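Uncharacterized protein YacP (Bacillus subtilis, PDB 5MQ8) is an endoribonuclease of the PIN-like NYN family, also called Rae1, that takes part in ribosome-dependent mRNA decay. Local coordinates at residues H55-L60 against V71-E76; I49-A54 against E78-R83; A14-K19 against E123-V128. All blocks are in the same frame, centred on the assembly; numbering follows the deposited sequence.

Contact 1: H55-L60 against V71-E76; sequences HLVKGL and VIFTKE
Phe73, at the end of strand 70-73, pushes its ring into the bend of the loop 55-60, and this half of the contact is tightly packed. Its CG lies anti to its own carbonyl carbon (chi1 -78°), which places the ring against the loop backbone. There Phe73 CZ comes within 3.3 Å of Lys58 O, and Val57 O lies near the ring plane, 3.5 Å from Phe73 CE2. Gly59 CA makes an off-centre CH-pi contact, 4.1 Å from the centroid of the Phe73 ring. Leu60 closes this end with its two branches: CD1 touches Phe73 CE1 at 4.0 Å, while CD2 reaches Val71 CG1, also at 4.0 Å. The other end is loose and lies at the surface. Here the exposed His55 directs NE2 at Glu76 O, which sits at the ring edge near its plane; the hydrogen bond is short, 2.8 Å between NE2 and O, but weak because it is bent to 124°. Behind the tight half, Val57 and Leu60 both rest on Arg30 of helix 23-44, whose NH2 also binds Lys58 O, and the Phe73 ring meets Phe52 of the adjoining strand 47-52. The loop thus lies between that helix and the edge strand of the parallel sheet.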
loop_
_atom_site.group_PDB
_atom_site.type_symbol
_atom_site.label_atom_id
_atom_site.label_comp_id
_atom_site.label_asym_id
_atom_site.label_seq_id
_atom_site.Cartn_x
_atom_site.Cartn_y
_atom_site.Cartn_z
ATOM N N HIS A 55 -12.251 -21.589 21.444
ATOM C CA HIS A 55 -12.871 -22.793 20.881
ATOM C C HIS A 55 -13.493 -22.578 19.502
ATOM O O HIS A 55 -13.774 -23.562 18.808
ATOM C CB HIS A 55 -13.884 -23.416 21.850
ATOM C CG HIS A 55 -13.203 -24.072 23.003
ATOM N ND1 HIS A 55 -12.559 -25.296 22.862
ATOM C CD2 HIS A 55 -12.988 -23.604 24.252
ATOM C CE1 HIS A 55 -12.013 -25.547 24.038
ATOM N NE2 HIS A 55 -12.239 -24.554 24.903
ATOM N N LEU A 56 -13.699 -21.309 19.097
ATOM C CA LEU A 56 -14.316 -20.985 17.803
ATOM C C LEU A 56 -13.352 -20.341 16.799
ATOM O O LEU A 56 -13.535 -20.494 15.586
ATOM C CB LEU A 56 -15.550 -20.086 18.003
ATOM C CG LEU A 56 -16.642 -20.599 18.956
ATOM C CD1 LEU A 56 -17.421 -19.452 19.554
ATOM C CD2 LEU A 56 -17.578 -21.568 18.254
ATOM N N VAL A 57 -12.357 -19.587 17.292
ATOM C CA VAL A 57 -11.415 -18.892 16.418
ATOM C C VAL A 57 -10.006 -19.453 16.573
ATOM O O VAL A 57 -9.544 -19.676 17.697
ATOM C CB VAL A 57 -11.460 -17.344 16.604
ATOM C CG1 VAL A 57 -10.570 -16.624 15.579
ATOM C CG2 VAL A 57 -12.894 -16.813 16.533
ATOM N N LYS A 58 -9.335 -19.660 15.424
ATOM C CA LYS A 58 -7.969 -20.162 15.292
ATOM C C LYS A 58 -6.996 -19.284 16.077
ATOM O O LYS A 58 -7.010 -18.056 15.935
ATOM C CB LYS A 58 -7.591 -20.210 13.798
ATOM C CG LYS A 58 -6.136 -20.536 13.486
ATOM C CD LYS A 58 -5.833 -22.015 13.350
ATOM C CE LYS A 58 -4.370 -22.298 13.599
ATOM N NZ LYS A 58 -3.490 -21.731 12.534
ATOM N N GLY A 59 -6.179 -19.934 16.907
ATOM C CA GLY A 59 -5.159 -19.286 17.721
ATOM C C GLY A 59 -4.035 -18.723 16.876
ATOM O O GLY A 59 -3.780 -19.203 15.763
ATOM N N LEU A 60 -3.392 -17.667 17.391
ATOM C CA LEU A 60 -2.286 -16.961 16.744
ATOM C C LEU A 60 -1.051 -17.850 16.559
ATOM O O LEU A 60 -0.424 -17.793 15.494
ATOM C CB LEU A 60 -1.934 -15.697 17.554
ATOM C CG LEU A 60 -2.355 -14.327 16.998
ATOM C CD1 LEU A 60 -3.675 -14.370 16.242
ATOM C CD2 LEU A 60 -2.445 -13.301 18.113
ATOM N N VAL A 71 -4.714 -8.547 21.125
ATOM C CA VAL A 71 -5.557 -9.688 20.793
ATOM C C VAL A 71 -5.455 -10.701 21.927
ATOM O O VAL A 71 -4.352 -11.148 22.252
ATOM C CB VAL A 71 -5.178 -10.281 19.411
ATOM C CG1 VAL A 71 -5.902 -11.592 19.157
ATOM C CG2 VAL A 71 -5.454 -9.276 18.287
ATOM N N ILE A 72 -6.608 -11.044 22.541
ATOM C CA ILE A 72 -6.675 -11.968 23.675
ATOM C C ILE A 72 -7.590 -13.134 23.373
ATOM O O ILE A 72 -8.699 -12.936 22.895
ATOM C CB ILE A 72 -7.051 -11.223 24.997
ATOM C CG1 ILE A 72 -5.879 -10.347 25.463
ATOM C CG2 ILE A 72 -7.448 -12.199 26.126
ATOM C CD1 ILE A 72 -6.215 -9.316 26.433
ATOM N N PHE A 73 -7.109 -14.348 23.626
ATOM C CA PHE A 73 -7.900 -15.554 23.470
ATOM C C PHE A 73 -8.385 -15.985 24.853
ATOM O O PHE A 73 -7.657 -15.815 25.833
ATOM C CB PHE A 73 -7.096 -16.660 22.764
ATOM C CG PHE A 73 -7.010 -16.466 21.268
ATOM C CD1 PHE A 73 -6.105 -15.569 20.717
ATOM C CD2 PHE A 73 -7.856 -17.154 20.411
ATOM C CE1 PHE A 73 -6.041 -15.368 19.333
ATOM C CE2 PHE A 73 -7.785 -16.959 19.029
ATOM C CZ PHE A 73 -6.883 -16.057 18.499
ATOM N N THR A 74 -9.632 -16.487 24.947
ATOM C CA THR A 74 -10.191 -16.950 26.225
ATOM C C THR A 74 -9.481 -18.242 26.682
ATOM O O THR A 74 -8.795 -18.881 25.881
ATOM C CB THR A 74 -11.715 -17.171 26.118
ATOM O OG1 THR A 74 -11.999 -18.127 25.094
ATOM C CG2 THR A 74 -12.488 -15.889 25.886
ATOM N N LYS A 75 -9.627 -18.605 27.979
ATOM C CA LYS A 75 -9.117 -19.861 28.537
ATOM C C LYS A 75 -10.133 -20.947 28.167
ATOM O O LYS A 75 -11.186 -20.624 27.604
ATOM C CB LYS A 75 -8.996 -19.790 30.077
ATOM C CG LYS A 75 -7.928 -18.848 30.619
ATOM C CD LYS A 75 -6.586 -19.517 30.921
ATOM C CE LYS A 75 -6.526 -20.127 32.302
ATOM N NZ LYS A 75 -5.208 -20.759 32.557
ATOM N N GLU A 76 -9.866 -22.204 28.586
ATOM C CA GLU A 76 -10.640 -23.422 28.294
ATOM C C GLU A 76 -12.196 -23.291 28.400
ATOM O O GLU A 76 -12.854 -23.406 27.365
ATOM C CB GLU A 76 -10.135 -24.617 29.126
ATOM C CG GLU A 76 -10.241 -25.942 28.378
ATOM C CD GLU A 76 -9.539 -27.122 29.028
ATOM O OE1 GLU A 76 -8.314 -27.276 28.816
ATOM O OE2 GLU A 76 -10.218 -27.907 29.729
#

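Contact 2: I49-A54 against E78-R83; sequences IVVFDA and ETADER
In this PIN-like domain, helix 80-90 packs on one face of the parallel sheet, against strand 47-52, and the contact joins the C-terminal end of that strand to the first turn of the helix. Val51 makes the apolar contact from the strand side. With its CG1 anti to the backbone N (chi1 178°), Val51 touches the helix through this methyl alone, and Val51 CG1 lies 4.1 Å from Ala80 CB. The same Val51 methyl is 3.9 Å from Arg83 CG. Ala80 and Arg83 are three residues apart and so offer neighbouring positions on the same side of the helix; at the small Ala80 the backbones come close, Asp53 CA and Ala80 CA being 5.5 Å apart. The valine and arginine side chains cross at about a right angle, and only the aliphatic root of Arg83 takes part. Beyond the strand end, the carboxylate of Asp53 comes near the start of the helix, but its OD2 stays beyond hydrogen-bonding distance of Ala80 N, and its OD1 accepts from the backbone N of His55. The rest of Arg83, bent at chi2 and chi3, turns back along its own segment to Glu78, whose carboxylate also meets Lys86 NZ and the backbone N of Lys75. This side-on grip ties the loop before the helix to its first turn. Arg83 NE binds Glu78 OE1 at 3.1 Å and adds a weak bond to Glu78 OE2, while Arg83 NH2 meets the syn lone pair of Glu78 OE2 at 3.0 Å.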
loop_
_atom_site.group_PDB
_atom_site.type_symbol
_atom_site.label_atom_id
_atom_site.label_comp_id
_atom_site.label_asym_id
_atom_site.label_seq_id
_atom_site.Cartn_x
_atom_site.Cartn_y
_atom_site.Cartn_z
ATOM N N ILE A 49 -9.110 -3.661 22.291
ATOM C CA ILE A 49 -8.742 -5.017 22.682
ATOM C C ILE A 49 -9.725 -5.982 22.025
ATOM O O ILE A 49 -10.933 -5.872 22.227
ATOM C CB ILE A 49 -8.592 -5.224 24.217
ATOM C CG1 ILE A 49 -7.571 -4.217 24.817
ATOM C CG2 ILE A 49 -8.173 -6.683 24.516
ATOM C CD1 ILE A 49 -7.456 -4.202 26.353
ATOM N N VAL A 50 -9.208 -6.924 21.238
ATOM C CA VAL A 50 -10.054 -7.907 20.559
ATOM C C VAL A 50 -9.979 -9.231 21.315
ATOM O O VAL A 50 -8.893 -9.781 21.496
ATOM C CB VAL A 50 -9.742 -8.041 19.041
ATOM C CG1 VAL A 50 -10.748 -8.958 18.351
ATOM C CG2 VAL A 50 -9.740 -6.672 18.364
ATOM N N VAL A 51 -11.138 -9.724 21.749
ATOM C CA VAL A 51 -11.279 -10.972 22.495
ATOM C C VAL A 51 -11.909 -12.043 21.611
ATOM O O VAL A 51 -13.040 -11.899 21.128
ATOM C CB VAL A 51 -12.040 -10.768 23.843
ATOM C CG1 VAL A 51 -12.237 -12.092 24.593
ATOM C CG2 VAL A 51 -11.310 -9.768 24.722
ATOM N N PHE A 52 -11.162 -13.109 21.397
ATOM C CA PHE A 52 -11.592 -14.233 20.600
ATOM C C PHE A 52 -11.838 -15.444 21.482
ATOM O O PHE A 52 -10.994 -15.809 22.308
ATOM C CB PHE A 52 -10.552 -14.588 19.529
ATOM C CG PHE A 52 -10.412 -13.592 18.405
ATOM C CD1 PHE A 52 -11.438 -13.406 17.481
ATOM C CD2 PHE A 52 -9.229 -12.884 18.225
ATOM C CE1 PHE A 52 -11.291 -12.504 16.417
ATOM C CE2 PHE A 52 -9.086 -11.982 17.159
ATOM C CZ PHE A 52 -10.121 -11.793 16.271
ATOM N N ASP A 53 -12.994 -16.081 21.285
ATOM C CA ASP A 53 -13.326 -17.307 21.975
ATOM C C ASP A 53 -12.378 -18.365 21.349
ATOM O O ASP A 53 -12.448 -18.606 20.142
ATOM C CB ASP A 53 -14.805 -17.664 21.716
ATOM C CG ASP A 53 -15.258 -18.908 22.463
ATOM O OD1 ASP A 53 -14.706 -20.002 22.186
ATOM O OD2 ASP A 53 -16.148 -18.783 23.334
ATOM N N ALA A 54 -11.460 -18.933 22.167
ATOM C CA ALA A 54 -10.446 -19.909 21.731
ATOM C C ALA A 54 -10.996 -21.220 21.126
ATOM O O ALA A 54 -10.280 -21.886 20.374
ATOM C CB ALA A 54 -9.495 -20.218 22.878
ATOM N N GLU A 78 -13.964 -20.628 29.415
ATOM C CA GLU A 78 -14.216 -19.210 29.577
ATOM C C GLU A 78 -14.805 -18.651 28.307
ATOM O O GLU A 78 -14.314 -18.938 27.222
ATOM C CB GLU A 78 -12.899 -18.507 29.939
ATOM C CG GLU A 78 -13.051 -17.038 30.299
ATOM C CD GLU A 78 -11.758 -16.248 30.296
ATOM O OE1 GLU A 78 -11.706 -15.218 31.003
ATOM O OE2 GLU A 78 -10.806 -16.640 29.584
ATOM N N THR A 79 -15.878 -17.875 28.438
ATOM C CA THR A 79 -16.514 -17.238 27.287
ATOM C C THR A 79 -15.965 -15.813 27.149
ATOM O O THR A 79 -15.418 -15.266 28.110
ATOM C CB THR A 79 -18.041 -17.242 27.428
ATOM O OG1 THR A 79 -18.381 -16.714 28.709
ATOM C CG2 THR A 79 -18.646 -18.640 27.250
ATOM N N ALA A 80 -16.128 -15.219 25.956
ATOM C CA ALA A 80 -15.672 -13.880 25.620
ATOM C C ALA A 80 -16.218 -12.836 26.575
ATOM O O ALA A 80 -15.459 -11.964 26.977
ATOM C CB ALA A 80 -16.030 -13.537 24.181
ATOM N N ASP A 81 -17.501 -12.947 26.994
ATOM C CA ASP A 81 -18.103 -11.996 27.931
ATOM C C ASP A 81 -17.432 -12.010 29.315
ATOM O O ASP A 81 -17.386 -10.972 29.965
ATOM C CB ASP A 81 -19.628 -12.172 28.040
ATOM C CG ASP A 81 -20.089 -13.437 28.706
ATOM O OD1 ASP A 81 -19.782 -14.513 28.187
ATOM O OD2 ASP A 81 -20.828 -13.344 29.704
ATOM N N GLU A 82 -16.918 -13.176 29.746
ATOM C CA GLU A 82 -16.223 -13.338 31.030
ATOM C C GLU A 82 -14.841 -12.678 30.967
ATOM O O GLU A 82 -14.481 -11.939 31.887
ATOM C CB GLU A 82 -16.118 -14.818 31.429
ATOM C CG GLU A 82 -17.467 -15.428 31.781
ATOM C CD GLU A 82 -17.517 -16.935 31.968
ATOM O OE1 GLU A 82 -16.567 -17.635 31.548
ATOM O OE2 GLU A 82 -18.539 -17.423 32.499
ATOM N N ARG A 83 -14.104 -12.886 29.854
ATOM C CA ARG A 83 -12.801 -12.257 29.638
ATOM C C ARG A 83 -12.943 -10.745 29.497
ATOM O O ARG A 83 -12.175 -10.005 30.103
ATOM C CB ARG A 83 -12.035 -12.892 28.459
ATOM C CG ARG A 83 -10.649 -12.273 28.186
ATOM C CD ARG A 83 -9.683 -12.354 29.365
ATOM N NE ARG A 83 -9.365 -13.743 29.665
ATOM C CZ ARG A 83 -8.151 -14.277 29.631
ATOM N NH1 ARG A 83 -7.088 -13.517 29.392
ATOM N NH2 ARG A 83 -7.984 -15.566 29.876
#

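Contact 3: A14-K19 against E123-V128; sequences AWPQLK and ELLREV
Trp15 lays one face of its indole against Leu125 and turns the CZ2 edge of its six-membered ring to Leu124, so that two successive residues of helix 121-145 meet the ring from different directions. Over the face, Leu125 CB sits 3.7 Å from the centroid of the five-membered ring and 18° off its normal, a CH-pi contact offset toward the NE1 rim. The two side chains slide past each other in opposite directions, which places Leu125 CD1 over the same face, 3.8 Å from Trp15 CD2, with CG and CE3 next nearest. The other branch, Leu125 CD2, turns to Pro16 CD at 3.9 Å. At the edge, and close to the ring plane, Leu124 CG abuts Trp15 CZ2 at 3.7 Å. One turn further along the helix, Val128 CG2 approaches Trp15 CH2 obliquely at 3.9 Å, its side chain running at about a right angle to the tryptophan. The ring is brought to the helix by a CG anti to the carbonyl carbon (chi1 -63°), and its buried NE1 is satisfied by a hydrogen bond to Ala121 O, in the first turn of the same helix. Trp15 also touches Leu33 of helix 23-44, and Leu124 continues inward to Leu4 and Val6 of strand 3-7. A helix packed over a parallel sheet in this way is typical of the alpha/beta/alpha sandwich of PIN-like domains, here with the turn after helix 8-14 wedged against the helix by its tryptophan.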
loop_
_atom_site.group_PDB
_atom_site.type_symbol
_atom_site.label_atom_id
_atom_site.label_comp_id
_atom_site.label_asym_id
_atom_site.label_seq_id
_atom_site.Cartn_x
_atom_site.Cartn_y
_atom_site.Cartn_z
ATOM N N ALA A 14 -21.225 -11.515 12.087
ATOM C CA ALA A 14 -22.177 -10.463 11.736
ATOM C C ALA A 14 -21.769 -9.572 10.543
ATOM O O ALA A 14 -22.637 -8.945 9.951
ATOM C CB ALA A 14 -22.464 -9.605 12.957
ATOM N N TRP A 15 -20.462 -9.474 10.226
ATOM C CA TRP A 15 -19.988 -8.612 9.144
ATOM C C TRP A 15 -19.949 -9.392 7.828
ATOM O O TRP A 15 -19.349 -10.479 7.790
ATOM C CB TRP A 15 -18.622 -7.985 9.489
ATOM C CG TRP A 15 -18.609 -7.068 10.692
ATOM C CD1 TRP A 15 -19.646 -6.795 11.535
ATOM C CD2 TRP A 15 -17.490 -6.315 11.178
ATOM N NE1 TRP A 15 -19.242 -5.916 12.514
ATOM C CE2 TRP A 15 -17.927 -5.596 12.312
ATOM C CE3 TRP A 15 -16.173 -6.123 10.726
ATOM C CZ2 TRP A 15 -17.078 -4.742 13.031
ATOM C CZ3 TRP A 15 -15.335 -5.275 11.441
ATOM C CH2 TRP A 15 -15.789 -4.599 12.578
ATOM N N PRO A 16 -20.602 -8.868 6.751
ATOM C CA PRO A 16 -20.653 -9.608 5.467
ATOM C C PRO A 16 -19.307 -10.001 4.874
ATOM O O PRO A 16 -19.177 -11.128 4.402
ATOM C CB PRO A 16 -21.440 -8.673 4.535
ATOM C CG PRO A 16 -22.271 -7.838 5.451
ATOM C CD PRO A 16 -21.394 -7.620 6.678
ATOM N N GLN A 17 -18.299 -9.112 4.922
ATOM C CA GLN A 17 -16.970 -9.423 4.385
ATOM C C GLN A 17 -16.149 -10.380 5.285
ATOM O O GLN A 17 -15.086 -10.852 4.862
ATOM C CB GLN A 17 -16.180 -8.144 4.053
ATOM C CG GLN A 17 -16.688 -7.403 2.806
ATOM C CD GLN A 17 -15.565 -6.813 1.973
ATOM O OE1 GLN A 17 -14.692 -6.083 2.464
ATOM N NE2 GLN A 17 -15.580 -7.096 0.677
ATOM N N LEU A 18 -16.667 -10.713 6.488
ATOM C CA LEU A 18 -16.001 -11.627 7.419
ATOM C C LEU A 18 -16.654 -13.003 7.517
ATOM O O LEU A 18 -15.936 -14.000 7.548
ATOM C CB LEU A 18 -15.923 -11.029 8.841
ATOM C CG LEU A 18 -15.086 -9.765 9.078
ATOM C CD1 LEU A 18 -14.982 -9.473 10.557
ATOM C CD2 LEU A 18 -13.703 -9.912 8.532
ATOM N N LYS A 19 -18.000 -13.054 7.621
ATOM C CA LYS A 19 -18.779 -14.284 7.862
ATOM C C LYS A 19 -18.470 -15.461 6.924
ATOM O O LYS A 19 -18.618 -16.601 7.361
ATOM C CB LYS A 19 -20.295 -14.015 7.913
ATOM C CG LYS A 19 -20.941 -13.568 6.607
ATOM C CD LYS A 19 -22.456 -13.469 6.745
ATOM C CE LYS A 19 -22.918 -12.112 7.209
ATOM N NZ LYS A 19 -24.387 -12.078 7.415
ATOM N N GLU A 123 -23.126 -1.218 14.307
ATOM C CA GLU A 123 -22.582 0.093 14.645
ATOM C C GLU A 123 -21.079 0.111 14.462
ATOM O O GLU A 123 -20.568 1.060 13.862
ATOM C CB GLU A 123 -22.915 0.478 16.090
ATOM C CG GLU A 123 -24.275 1.126 16.273
ATOM C CD GLU A 123 -24.884 0.970 17.655
ATOM O OE1 GLU A 123 -24.153 1.105 18.664
ATOM O OE2 GLU A 123 -26.107 0.719 17.723
ATOM N N LEU A 124 -20.360 -0.925 14.977
ATOM C CA LEU A 124 -18.908 -0.978 14.829
ATOM C C LEU A 124 -18.532 -1.060 13.354
ATOM O O LEU A 124 -17.663 -0.306 12.920
ATOM C CB LEU A 124 -18.244 -2.093 15.669
ATOM C CG LEU A 124 -16.689 -2.122 15.646
ATOM C CD1 LEU A 124 -16.080 -0.818 16.146
ATOM C CD2 LEU A 124 -16.139 -3.319 16.404
ATOM N N LEU A 125 -19.238 -1.910 12.575
ATOM C CA LEU A 125 -19.020 -2.053 11.129
ATOM C C LEU A 125 -19.161 -0.703 10.388
ATOM O O LEU A 125 -18.291 -0.364 9.590
ATOM C CB LEU A 125 -19.961 -3.116 10.526
ATOM C CG LEU A 125 -19.903 -3.330 8.981
ATOM C CD1 LEU A 125 -18.531 -3.867 8.518
ATOM C CD2 LEU A 125 -21.008 -4.264 8.527
ATOM N N ARG A 126 -20.242 0.064 10.684
ATOM C CA ARG A 126 -20.538 1.386 10.094
ATOM C C ARG A 126 -19.392 2.378 10.379
ATOM O O ARG A 126 -18.960 3.088 9.479
ATOM C CB ARG A 126 -21.894 1.919 10.618
ATOM C CG ARG A 126 -22.318 3.273 10.044
ATOM C CD ARG A 126 -23.436 3.919 10.846
ATOM N NE ARG A 126 -23.423 5.378 10.702
ATOM C CZ ARG A 126 -24.344 6.199 11.199
ATOM N NH1 ARG A 126 -25.379 5.716 11.878
ATOM N NH2 ARG A 126 -24.242 7.510 11.016
ATOM N N GLU A 127 -18.883 2.376 11.615
ATOM C CA GLU A 127 -17.754 3.180 12.080
ATOM C C GLU A 127 -16.471 2.767 11.347
ATOM O O GLU A 127 -15.769 3.627 10.817
ATOM C CB GLU A 127 -17.576 3.020 13.588
ATOM C CG GLU A 127 -18.633 3.765 14.380
ATOM C CD GLU A 127 -18.485 3.774 15.887
ATOM O OE1 GLU A 127 -17.434 3.326 16.405
ATOM O OE2 GLU A 127 -19.419 4.278 16.553
ATOM N N VAL A 128 -16.208 1.444 11.263
ATOM C CA VAL A 128 -15.051 0.893 10.555
ATOM C C VAL A 128 -15.077 1.276 9.064
ATOM O O VAL A 128 -14.054 1.710 8.540
ATOM C CB VAL A 128 -14.898 -0.645 10.799
ATOM C CG1 VAL A 128 -14.000 -1.304 9.763
ATOM C CG2 VAL A 128 -14.390 -0.932 12.213
#

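From the N terminus, the chain runs through strand 3-7 and helix 8-14 into 14-19, which opens the longest loop; contact 3 closes it 104 residues later, tying the turn after helix 8-14 to helix 121-145. Within that span, contact 2 closes a shorter loop from strand 47-52 to helix 80-90, and contact 1 a shorter one still, from the 55-60 loop to strand 70-73. The three therefore nest without crossing. Contacts 1 and 2 touch, their centres about 7 Å apart, because strands 47-52 and 70-73 are neighbours in the sheet, joined by Ile72 N to Val50 O and Phe52 N to Ile72 O. Contact 3 stands apart, its centre about 18 Å from that of contact 2 and about 20 Å from that of contact 1.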